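Local coordinates for EreC (Klebsiella pneumoniae, PDB 6XCQ), which probably hydrolyses the lactone ring ester of erythromycin and related macrolides, thereby conferring resistance to these antibiotics, at residues Ala80-Glu88 with Trp138-Arg148; Leu303-Lys312 with Asp337-His345. The protein carries 1 engineered substitution. All coordinates share one frame; numbering follows the deposited sequence.

Interaction 1: Ala80-Glu88 with Trp138-Arg148; sequences ASLIRYLVE and WIKSYLRESGR
Ala80 packs its CB against one face of Trp138, 3.5 Å from the centroid of the six-membered ring and almost on the ring normal, a CH-pi contact. Tyr142 CB, one helical turn on, backs the opposite face of the indole. At the indole's edge, Arg84 CG approaches Trp138 CZ2 at 3.8 Å and Ile83 CG2 comes up more loosely. Trp138 NE1 bonds to Gln43 OE1.

The polar centre is Glu88. With CG of Tyr142 anti to its backbone N (chi1 173°), the phenol reaches across to the facing helix, and its OH donates to Glu88 OE2 at 2.7 Å, on the anti lone pair. Carboxylate and phenol ring are nearly coplanar, 13° apart. Arg84 holds the same carboxylate side-on in a salt bridge: NE reaches Glu88 OE2 at 2.9 Å from above the carboxylate plane, and NH2 meets Glu88 OE1 at 3.1 Å on the syn lone pair. Arg84 NH1 turns instead to the carbonyl of Pro42.

Arg148, just past the helix end, lays one guanidinium face over Glu88, Arg148 CZ 3.6 Å from Glu88 CG, with CD and NH2 alongside Val87 CG1. A water links its NH1 to Glu88 O. No N-H of Arg148 points at the carboxylate.

Three bonds thus fix the carboxylate's rotation: Arg84 NE and Tyr142 OH to OE2, Arg84 NH2 to OE1. With Arg148 nearby, they would be expected to keep Glu88 ionised. Arg84 and Glu88 pair within helix 73-90; the Tyr142 bond is what crosses to helix 126-146.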
# COMPACT_ATOMS: atom_id res chain seq x y z
N ALA A 80 -7.65 12.60 0.84
CA ALA A 80 -8.91 12.78 1.56
C ALA A 80 -9.98 13.35 0.64
O ALA A 80 -11.13 12.90 0.66
CB ALA A 80 -8.71 13.67 2.78
N SER A 81 -9.61 14.32 -0.20
CA SER A 81 -10.59 14.89 -1.12
C SER A 81 -11.09 13.84 -2.12
O SER A 81 -12.29 13.76 -2.40
CB SER A 81 -9.99 16.08 -1.87
OG SER A 81 -9.85 17.19 -0.98
N LEU A 82 -10.18 13.05 -2.68
CA LEU A 82 -10.61 12.09 -3.68
C LEU A 82 -11.35 10.91 -3.04
O LEU A 82 -12.19 10.29 -3.69
CB LEU A 82 -9.41 11.62 -4.48
CG LEU A 82 -9.03 12.67 -5.53
CD1 LEU A 82 -7.65 12.44 -6.10
CD2 LEU A 82 -10.08 12.65 -6.63
N ILE A 83 -11.07 10.61 -1.77
CA ILE A 83 -11.89 9.65 -1.04
C ILE A 83 -13.33 10.17 -0.95
O ILE A 83 -14.29 9.46 -1.26
CB ILE A 83 -11.28 9.36 0.35
CG1 ILE A 83 -10.00 8.54 0.20
CG2 ILE A 83 -12.26 8.61 1.24
CD1 ILE A 83 -9.11 8.54 1.44
N ARG A 84 -13.49 11.45 -0.58
CA ARG A 84 -14.82 12.05 -0.55
C ARG A 84 -15.54 11.89 -1.89
O ARG A 84 -16.70 11.49 -1.94
CB ARG A 84 -14.72 13.54 -0.19
CG ARG A 84 -14.71 13.82 1.30
CD ARG A 84 -15.13 15.25 1.58
NE ARG A 84 -16.55 15.42 1.33
CZ ARG A 84 -17.15 16.58 1.14
NH1 ARG A 84 -16.44 17.71 1.16
NH2 ARG A 84 -18.46 16.62 0.92
N TYR A 85 -14.84 12.18 -2.99
CA TYR A 85 -15.46 12.06 -4.31
C TYR A 85 -15.87 10.62 -4.61
O TYR A 85 -16.97 10.36 -5.10
CB TYR A 85 -14.50 12.59 -5.37
CG TYR A 85 -14.88 12.21 -6.78
CD1 TYR A 85 -15.95 12.81 -7.42
CD2 TYR A 85 -14.16 11.25 -7.47
CE1 TYR A 85 -16.29 12.48 -8.71
CE2 TYR A 85 -14.49 10.91 -8.76
CZ TYR A 85 -15.55 11.53 -9.38
OH TYR A 85 -15.87 11.18 -10.67
N LEU A 86 -14.98 9.66 -4.35
CA LEU A 86 -15.27 8.28 -4.69
C LEU A 86 -16.36 7.71 -3.78
O LEU A 86 -17.23 6.96 -4.24
CB LEU A 86 -14.01 7.43 -4.60
CG LEU A 86 -12.94 7.74 -5.65
CD1 LEU A 86 -11.60 7.06 -5.31
CD2 LEU A 86 -13.46 7.33 -7.01
N VAL A 87 -16.34 8.08 -2.51
CA VAL A 87 -17.34 7.59 -1.57
C VAL A 87 -18.69 8.23 -1.85
O VAL A 87 -19.70 7.55 -2.05
CB VAL A 87 -16.89 7.82 -0.12
CG1 VAL A 87 -18.08 7.64 0.83
CG2 VAL A 87 -15.78 6.86 0.23
N GLU A 88 -18.72 9.56 -1.91
CA GLU A 88 -20.01 10.25 -1.95
C GLU A 88 -20.63 10.29 -3.33
O GLU A 88 -21.85 10.44 -3.44
CB GLU A 88 -19.87 11.67 -1.41
CG GLU A 88 -19.44 11.69 0.01
CD GLU A 88 -19.25 13.10 0.50
OE1 GLU A 88 -19.76 14.01 -0.19
OE2 GLU A 88 -18.59 13.30 1.53
N TRP A 138 -8.27 11.95 9.77
CA TRP A 138 -9.34 12.59 9.03
C TRP A 138 -10.49 11.63 8.75
O TRP A 138 -11.66 11.97 8.95
CB TRP A 138 -8.79 13.17 7.71
CG TRP A 138 -9.91 13.67 6.86
CD1 TRP A 138 -10.54 14.87 6.96
CD2 TRP A 138 -10.55 12.95 5.82
NE1 TRP A 138 -11.54 14.95 6.02
CE2 TRP A 138 -11.57 13.79 5.30
CE3 TRP A 138 -10.38 11.68 5.26
CZ2 TRP A 138 -12.40 13.39 4.26
CZ3 TRP A 138 -11.19 11.30 4.22
CH2 TRP A 138 -12.19 12.15 3.74
N ILE A 139 -10.18 10.40 8.31
CA ILE A 139 -11.22 9.42 7.98
C ILE A 139 -12.15 9.21 9.17
O ILE A 139 -13.38 9.18 9.02
CB ILE A 139 -10.58 8.09 7.55
CG1 ILE A 139 -10.13 8.13 6.08
CG2 ILE A 139 -11.55 6.93 7.76
CD1 ILE A 139 -9.37 6.87 5.67
N LYS A 140 -11.58 9.05 10.36
CA LYS A 140 -12.41 8.80 11.54
C LYS A 140 -13.39 9.95 11.77
O LYS A 140 -14.58 9.72 12.01
CB LYS A 140 -11.53 8.58 12.76
CG LYS A 140 -12.29 8.35 14.07
CD LYS A 140 -11.35 8.01 15.22
CE LYS A 140 -12.13 7.64 16.53
NZ LYS A 140 -11.18 7.19 17.59
N SER A 141 -12.92 11.20 11.69
CA SER A 141 -13.82 12.33 11.84
C SER A 141 -14.86 12.34 10.74
O SER A 141 -16.07 12.44 11.00
CB SER A 141 -13.03 13.65 11.83
OG SER A 141 -11.96 13.60 12.75
N TYR A 142 -14.41 12.23 9.49
CA TYR A 142 -15.30 12.18 8.34
C TYR A 142 -16.41 11.14 8.52
O TYR A 142 -17.59 11.41 8.27
CB TYR A 142 -14.49 11.88 7.08
CG TYR A 142 -15.33 11.63 5.85
CD1 TYR A 142 -16.11 12.64 5.30
CD2 TYR A 142 -15.33 10.39 5.23
CE1 TYR A 142 -16.88 12.42 4.17
CE2 TYR A 142 -16.10 10.15 4.11
CZ TYR A 142 -16.87 11.17 3.58
OH TYR A 142 -17.62 10.94 2.46
N LEU A 143 -16.04 9.92 8.93
CA LEU A 143 -17.06 8.88 9.09
C LEU A 143 -18.04 9.22 10.21
O LEU A 143 -19.25 9.09 10.04
CB LEU A 143 -16.39 7.53 9.34
CG LEU A 143 -15.58 7.04 8.14
CD1 LEU A 143 -14.94 5.70 8.43
CD2 LEU A 143 -16.44 6.98 6.88
N ARG A 144 -17.53 9.69 11.35
CA ARG A 144 -18.41 10.06 12.45
C ARG A 144 -19.36 11.18 12.05
O ARG A 144 -20.58 11.08 12.23
CB ARG A 144 -17.59 10.48 13.67
CG ARG A 144 -18.44 11.14 14.75
CD ARG A 144 -17.63 11.47 16.01
NE ARG A 144 -16.62 12.50 15.77
CZ ARG A 144 -15.31 12.26 15.69
NH1 ARG A 144 -14.46 13.26 15.47
NH2 ARG A 144 -14.85 11.02 15.84
N GLU A 145 -18.82 12.27 11.49
CA GLU A 145 -19.64 13.43 11.18
C GLU A 145 -20.60 13.15 10.02
O GLU A 145 -21.73 13.64 10.02
CB GLU A 145 -18.74 14.64 10.88
CG GLU A 145 -18.06 15.17 12.15
CD GLU A 145 -16.85 16.07 11.89
OE1 GLU A 145 -16.64 16.49 10.73
OE2 GLU A 145 -16.11 16.36 12.86
N SER A 146 -20.17 12.35 9.05
CA SER A 146 -21.02 12.05 7.90
C SER A 146 -21.96 10.88 8.15
O SER A 146 -22.91 10.70 7.37
CB SER A 146 -20.16 11.76 6.67
OG SER A 146 -19.69 10.43 6.71
N GLY A 147 -21.74 10.09 9.19
CA GLY A 147 -22.50 8.88 9.41
C GLY A 147 -22.22 7.76 8.44
O GLY A 147 -22.88 6.72 8.52
N ARG A 148 -21.26 7.92 7.53
CA ARG A 148 -20.97 6.88 6.55
C ARG A 148 -20.10 5.79 7.18
O ARG A 148 -19.58 5.91 8.29
CB ARG A 148 -20.29 7.49 5.32
CG ARG A 148 -21.13 8.55 4.62
CD ARG A 148 -20.33 9.33 3.58
NE ARG A 148 -21.19 10.13 2.70
CZ ARG A 148 -21.89 9.62 1.69
NH1 ARG A 148 -22.63 10.42 0.93
NH2 ARG A 148 -21.84 8.32 1.43
O HOH W 1 -23.77 9.61 -1.41

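Interaction 2: Leu303-Lys312 with Asp337-His345; sequences LLAHNNNLQK and DYRAIAFTH. Engineered in segment 303-312: Asn309 (natural residue His).
Asn307 carries CG beside its backbone N (chi1 -75°), and OD1 eclipses CA across the CB-CG bond (chi2 3°), which presents both amide ends to Phe343; in Tyr338 a chi1 of 173° swings the ring away from its own backbone N and toward Leu310. Asn307 OD1 accepts from Phe343 N at 3.1 Å, nearly straight, while Asn307 ND2 donates to Phe343 O at 2.8 Å, from above that carbonyl's plane. One amide thus serves both backbone groups of a single strand residue, with Ala342 CB alongside it.

Tyr338 OH donates to Leu310 O at 2.7 Å, in the carbonyl plane and on a lone pair. Leu310 CB lies 3.4 Å from the same hydroxyl and also meets Ala340 CB. Lys312 runs past the ring in the opposite direction, CG 3.6 Å from Tyr338 CE2 at the ring edge; its NZ makes a salt bridge with Asp422.

These two side chains fasten helix 307-310 to strand 338-345, with strand 62-65 between 301-304 and 338-345. A capping box starts the helix: His306 ND1 accepts from Asn308 N, and engineered Asn309 OD1 takes a weak bond from His306 N. Such an N-capped turn just beyond the C-terminal end of parallel strand 301-304, with Asn309 ND2 bonded to Asp282, is consistent with a place near the esterase active site.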
# COMPACT_ATOMS: atom_id res chain seq x y z
N LEU A 303 -7.52 2.04 -3.17
CA LEU A 303 -6.21 1.56 -2.72
C LEU A 303 -5.30 2.76 -2.49
O LEU A 303 -5.08 3.55 -3.41
CB LEU A 303 -5.57 0.61 -3.74
CG LEU A 303 -6.38 -0.61 -4.16
CD1 LEU A 303 -5.56 -1.45 -5.15
CD2 LEU A 303 -6.77 -1.40 -2.91
N LEU A 304 -4.77 2.89 -1.27
CA LEU A 304 -3.87 3.99 -0.92
C LEU A 304 -2.46 3.41 -0.93
O LEU A 304 -2.01 2.81 0.05
CB LEU A 304 -4.24 4.58 0.44
CG LEU A 304 -5.64 5.19 0.63
CD1 LEU A 304 -5.73 5.93 1.99
CD2 LEU A 304 -5.98 6.13 -0.52
N ALA A 305 -1.78 3.53 -2.06
CA ALA A 305 -0.43 2.99 -2.17
C ALA A 305 0.42 3.96 -2.97
O ALA A 305 -0.07 4.95 -3.51
CB ALA A 305 -0.45 1.59 -2.79
N HIS A 306 1.72 3.67 -3.04
CA HIS A 306 2.64 4.55 -3.76
C HIS A 306 2.33 4.50 -5.26
O HIS A 306 1.81 3.50 -5.77
CB HIS A 306 4.08 4.11 -3.49
CG HIS A 306 5.12 5.15 -3.79
ND1 HIS A 306 5.60 5.37 -5.06
CD2 HIS A 306 5.77 6.02 -2.98
CE1 HIS A 306 6.52 6.33 -5.02
NE2 HIS A 306 6.65 6.74 -3.77
N ASN A 307 2.64 5.61 -5.98
CA ASN A 307 2.61 5.61 -7.45
C ASN A 307 3.28 4.36 -8.01
O ASN A 307 2.76 3.72 -8.93
CB ASN A 307 3.32 6.84 -8.03
CG ASN A 307 2.51 8.13 -7.90
OD1 ASN A 307 1.42 8.16 -7.33
ND2 ASN A 307 3.07 9.21 -8.44
N ASN A 308 4.46 4.03 -7.49
CA ASN A 308 5.21 2.88 -8.00
C ASN A 308 4.47 1.56 -7.79
O ASN A 308 4.74 0.60 -8.52
CB ASN A 308 6.58 2.79 -7.32
CG ASN A 308 7.48 3.99 -7.63
OD1 ASN A 308 7.09 4.90 -8.34
ND2 ASN A 308 8.68 3.98 -7.08
N ASN A 309 3.56 1.47 -6.82
CA ASN A 309 2.81 0.23 -6.66
C ASN A 309 1.56 0.21 -7.54
O ASN A 309 1.19 -0.84 -8.06
CB ASN A 309 2.37 0.01 -5.20
CG ASN A 309 3.53 -0.01 -4.22
OD1 ASN A 309 3.63 0.86 -3.36
ND2 ASN A 309 4.38 -1.02 -4.32
N LEU A 310 0.91 1.36 -7.71
CA LEU A 310 -0.32 1.43 -8.48
C LEU A 310 -0.07 1.38 -9.98
O LEU A 310 -0.99 1.04 -10.74
CB LEU A 310 -1.07 2.72 -8.16
CG LEU A 310 -1.54 2.97 -6.72
CD1 LEU A 310 -2.23 4.31 -6.68
CD2 LEU A 310 -2.50 1.89 -6.27
N GLN A 311 1.14 1.74 -10.42
CA GLN A 311 1.49 1.81 -11.84
C GLN A 311 1.14 0.50 -12.54
O GLN A 311 1.26 -0.57 -11.96
CB GLN A 311 2.99 2.08 -11.96
CG GLN A 311 3.49 2.40 -13.36
CD GLN A 311 4.90 2.95 -13.36
OE1 GLN A 311 5.24 3.85 -12.59
NE2 GLN A 311 5.74 2.39 -14.22
N LYS A 312 0.66 0.59 -13.79
CA LYS A 312 0.20 -0.61 -14.48
C LYS A 312 1.23 -1.17 -15.46
O LYS A 312 0.97 -2.19 -16.10
CB LYS A 312 -1.12 -0.34 -15.20
CG LYS A 312 -2.22 0.17 -14.25
CD LYS A 312 -3.60 0.31 -14.92
CE LYS A 312 -3.66 1.44 -15.91
NZ LYS A 312 -5.08 1.71 -16.34
N ASP A 337 -11.65 -3.52 -14.45
CA ASP A 337 -12.26 -2.62 -13.47
C ASP A 337 -11.25 -2.02 -12.49
O ASP A 337 -11.63 -1.61 -11.39
CB ASP A 337 -13.36 -3.37 -12.71
CG ASP A 337 -12.83 -4.59 -11.98
OD1 ASP A 337 -11.61 -4.83 -12.05
OD2 ASP A 337 -13.63 -5.31 -11.33
N TYR A 338 -9.97 -1.98 -12.85
CA TYR A 338 -8.94 -1.32 -12.07
C TYR A 338 -8.58 0.01 -12.71
O TYR A 338 -8.37 0.08 -13.93
CB TYR A 338 -7.68 -2.19 -11.97
CG TYR A 338 -6.51 -1.49 -11.30
CD1 TYR A 338 -6.58 -1.09 -9.98
CD2 TYR A 338 -5.33 -1.24 -12.00
CE1 TYR A 338 -5.50 -0.45 -9.36
CE2 TYR A 338 -4.25 -0.61 -11.39
CZ TYR A 338 -4.34 -0.22 -10.07
OH TYR A 338 -3.28 0.43 -9.48
N ARG A 339 -8.48 1.06 -11.89
CA ARG A 339 -8.00 2.37 -12.33
C ARG A 339 -6.93 2.86 -11.37
O ARG A 339 -7.01 2.61 -10.17
CB ARG A 339 -9.14 3.40 -12.40
CG ARG A 339 -10.40 2.94 -13.14
CD ARG A 339 -10.24 2.88 -14.66
NE ARG A 339 -11.54 2.54 -15.25
CZ ARG A 339 -11.92 1.31 -15.61
NH1 ARG A 339 -11.09 0.28 -15.49
NH2 ARG A 339 -13.14 1.11 -16.10
N ALA A 340 -5.93 3.57 -11.91
CA ALA A 340 -4.79 4.06 -11.12
C ALA A 340 -4.62 5.56 -11.33
O ALA A 340 -4.42 6.01 -12.46
CB ALA A 340 -3.50 3.34 -11.52
N ILE A 341 -4.66 6.32 -10.24
CA ILE A 341 -4.46 7.76 -10.30
C ILE A 341 -3.14 8.08 -9.60
O ILE A 341 -3.01 7.90 -8.38
CB ILE A 341 -5.63 8.53 -9.67
CG1 ILE A 341 -6.97 8.00 -10.22
CG2 ILE A 341 -5.46 10.03 -9.92
CD1 ILE A 341 -8.20 8.71 -9.70
N ALA A 342 -2.14 8.48 -10.38
CA ALA A 342 -0.87 8.92 -9.82
C ALA A 342 -0.99 10.33 -9.25
O ALA A 342 -1.76 11.15 -9.76
CB ALA A 342 0.23 8.90 -10.88
N PHE A 343 -0.23 10.61 -8.19
CA PHE A 343 -0.12 11.94 -7.59
C PHE A 343 1.31 12.42 -7.76
O PHE A 343 2.24 11.70 -7.39
CB PHE A 343 -0.43 11.94 -6.08
CG PHE A 343 -1.87 11.79 -5.72
CD1 PHE A 343 -2.76 11.12 -6.55
CD2 PHE A 343 -2.31 12.25 -4.49
CE1 PHE A 343 -4.10 10.95 -6.16
CE2 PHE A 343 -3.64 12.08 -4.11
CZ PHE A 343 -4.53 11.43 -4.95
N THR A 344 1.49 13.63 -8.28
CA THR A 344 2.83 14.20 -8.33
C THR A 344 2.76 15.67 -7.91
O THR A 344 1.73 16.14 -7.40
CB THR A 344 3.46 13.99 -9.72
OG1 THR A 344 4.85 14.34 -9.65
CG2 THR A 344 2.75 14.81 -10.79
N HIS A 345 3.86 16.41 -8.07
CA HIS A 345 3.92 17.75 -7.50
C HIS A 345 4.96 18.58 -8.23
O HIS A 345 5.86 18.06 -8.90
CB HIS A 345 4.27 17.70 -6.00
CG HIS A 345 5.67 17.26 -5.75
ND1 HIS A 345 6.73 18.15 -5.64
CD2 HIS A 345 6.20 16.02 -5.61
CE1 HIS A 345 7.84 17.47 -5.44
NE2 HIS A 345 7.55 16.17 -5.42
O HOH W 2 -6.72 -1.22 -15.73

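How the interactions relate
Along the chain the two contacts come in series, interaction 1 closing before interaction 2 opens, and their centres lie 20 Å apart. They nevertheless meet: Leu82 CD1 touches Phe343 CZ at 3.5 Å, and Ile83 CD1 packs against Leu304 CD1 more loosely. Interaction 1 joins two helices, 73-90 and 126-146, near the outside of the molecule, whereas interaction 2 is buried among the strands of the mixed sheet, where 338-345 and 301-304 flank 62-65. Helix 73-90 bridges them: Leu82 and Ile83 pack on strand 62-65 and on interaction 2, while Ala80, Arg84 and Glu88 meet helix 126-146. Packing therefore runs continuously from the helical layer into the sheet of this alpha/beta esterase.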